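Local coordinates for protein elongation factor 1-beta (Pyrococcus horikoshii OT-3, PDB 7CSL) that probably promotes exchange of GDP for GTP on elongation factor 1-alpha, regenerating the form that delivers aminoacyl-tRNA during protein synthesis, at residues V41-I46 with V51-Y56. Residues are numbered along the deposited sequence; the frame is centred on the assembly and turned at random.
Sequences VEREPI and VALKFY
Val-41 has CG1 anti to its backbone nitrogen (chi1 -169°), and Phe-55 has CG anti to its carbonyl carbon (chi1 -73°). The two side chains therefore run side by side, and Val-41 CG1 sits over the centre of one face of the Phe-55 ring, 3.9 Å from the centroid. This is a CH-pi contact. Val-41 CG2 lies on the same side, 3.8 Å from Phe-55 CE2.

Glu-42, Glu-44 and Lys-54 gather on the opposite face, together with Ala-52. The Lys-54 chain is bent near its end. Its CD passes 3.3 Å from Glu-44 OE1, and NZ donates a 2.8 Å hydrogen bond to Tyr-56 OH. NZ also makes a long salt bridge, 3.8 Å, to Glu-42 OE1. The Glu-42 carboxylate stands almost perpendicular to the Tyr-56 ring, and its OE2 is paired with Lys-40. Glu-44 has its main ionic partner in Arg-11. Its OE2 and the Ile-46 backbone hydrogen-bond to a chain of another protein. Nearer the turn, Ile-46 CD1 packs on Ala-52 CB at 3.9 Å.

The backbones form an antiparallel hairpin, the central one of a ferredoxin-like fold. Glu-42 and Lys-54 exchange two hydrogen bonds, with Lys-54 N to Glu-42 O nearly straight at 2.7 Å. Glu-44 and Ala-52 form the next hydrogen-bonded pair.

Strand 37-47 lies at one edge of the four-stranded sheet within this chain, and strand 50-59 links it to strand 6-14. Helix 21-29 lies against the face of Val-41, Val-51, Leu-53 and Phe-55, where Arg-43 reaches Asp-22 and Glu-25. Phe-74 of helix 67-75 also meets the Phe-55 ring.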
# COMPACT_ATOMS: atom_id res chain seq x y z
N VAL C 41 7.94 4.55 -19.07
CA VAL C 41 9.07 4.11 -18.27
C VAL C 41 9.76 5.37 -17.79
O VAL C 41 10.06 6.23 -18.60
CB VAL C 41 10.04 3.24 -19.09
CG1 VAL C 41 11.05 2.58 -18.16
CG2 VAL C 41 9.28 2.17 -19.84
N GLU C 42 10.00 5.47 -16.49
CA GLU C 42 10.77 6.55 -15.94
C GLU C 42 12.05 6.00 -15.34
O GLU C 42 12.09 4.86 -14.89
CB GLU C 42 9.98 7.28 -14.88
CG GLU C 42 8.65 7.75 -15.42
CD GLU C 42 8.10 8.90 -14.64
OE1 GLU C 42 7.98 8.78 -13.41
OE2 GLU C 42 7.77 9.91 -15.29
N ARG C 43 13.08 6.84 -15.31
CA ARG C 43 14.33 6.52 -14.65
C ARG C 43 14.42 7.29 -13.35
O ARG C 43 14.09 8.48 -13.31
CB ARG C 43 15.51 6.82 -15.56
CG ARG C 43 15.35 6.13 -16.88
CD ARG C 43 16.64 6.00 -17.64
NE ARG C 43 16.43 5.18 -18.82
CZ ARG C 43 17.32 5.00 -19.80
NH1 ARG C 43 18.52 5.58 -19.76
NH2 ARG C 43 17.01 4.22 -20.83
N GLU C 44 14.80 6.58 -12.30
CA GLU C 44 14.93 7.17 -10.99
C GLU C 44 16.28 6.80 -10.38
O GLU C 44 16.52 5.60 -10.02
CB GLU C 44 13.77 6.74 -10.06
CG GLU C 44 13.55 7.72 -8.90
CD GLU C 44 12.86 7.11 -7.69
OE1 GLU C 44 12.38 5.97 -7.77
OE2 GLU C 44 12.79 7.79 -6.65
N PRO C 45 17.16 7.82 -10.21
CA PRO C 45 18.47 7.55 -9.64
C PRO C 45 18.30 7.23 -8.20
O PRO C 45 17.51 7.86 -7.52
CB PRO C 45 19.22 8.90 -9.80
CG PRO C 45 18.13 9.93 -9.79
CD PRO C 45 16.95 9.27 -10.45
N ILE C 46 19.03 6.25 -7.71
CA ILE C 46 18.95 5.83 -6.31
C ILE C 46 20.19 6.26 -5.52
O ILE C 46 20.14 7.22 -4.74
CB ILE C 46 18.76 4.29 -6.22
CG1 ILE C 46 17.68 3.82 -7.22
CG2 ILE C 46 18.51 3.88 -4.79
CD1 ILE C 46 16.29 4.36 -6.98
N VAL C 51 20.64 3.34 -11.10
CA VAL C 51 19.44 3.99 -11.59
C VAL C 51 18.37 2.92 -11.77
O VAL C 51 18.57 1.98 -12.50
CB VAL C 51 19.74 4.74 -12.88
CG1 VAL C 51 18.46 5.38 -13.43
CG2 VAL C 51 20.81 5.82 -12.61
N ALA C 52 17.25 3.07 -11.05
CA ALA C 52 16.09 2.20 -11.28
C ALA C 52 15.31 2.62 -12.54
O ALA C 52 15.30 3.80 -12.94
CB ALA C 52 15.18 2.22 -10.07
N LEU C 53 14.72 1.63 -13.19
CA LEU C 53 13.72 1.82 -14.24
C LEU C 53 12.36 1.56 -13.57
O LEU C 53 12.16 0.50 -12.97
CB LEU C 53 13.92 0.83 -15.36
CG LEU C 53 14.93 1.06 -16.51
CD1 LEU C 53 16.19 1.74 -16.10
CD2 LEU C 53 15.23 -0.28 -17.16
N LYS C 54 11.45 2.51 -13.69
CA LYS C 54 10.07 2.39 -13.18
C LYS C 54 9.08 2.29 -14.33
O LYS C 54 8.85 3.23 -15.06
CB LYS C 54 9.77 3.55 -12.24
CG LYS C 54 10.41 3.34 -10.87
CD LYS C 54 10.47 4.64 -10.07
CE LYS C 54 9.11 5.19 -9.67
NZ LYS C 54 8.63 6.27 -10.59
N PHE C 55 8.56 1.08 -14.51
CA PHE C 55 7.59 0.72 -15.52
C PHE C 55 6.16 0.90 -15.02
O PHE C 55 5.74 0.26 -14.07
CB PHE C 55 7.80 -0.75 -15.91
CG PHE C 55 9.04 -0.99 -16.75
CD1 PHE C 55 10.29 -0.97 -16.17
CD2 PHE C 55 8.95 -1.22 -18.12
CE1 PHE C 55 11.42 -1.20 -16.94
CE2 PHE C 55 10.06 -1.44 -18.89
CZ PHE C 55 11.29 -1.41 -18.32
N TYR C 56 5.41 1.75 -15.70
CA TYR C 56 3.99 1.99 -15.41
C TYR C 56 3.20 0.98 -16.24
O TYR C 56 2.79 1.25 -17.37
CB TYR C 56 3.63 3.43 -15.69
CG TYR C 56 4.29 4.34 -14.70
CD1 TYR C 56 5.69 4.53 -14.70
CD2 TYR C 56 3.56 4.98 -13.72
CE1 TYR C 56 6.32 5.31 -13.76
CE2 TYR C 56 4.18 5.81 -12.77
CZ TYR C 56 5.57 5.97 -12.80
OH TYR C 56 6.23 6.78 -11.87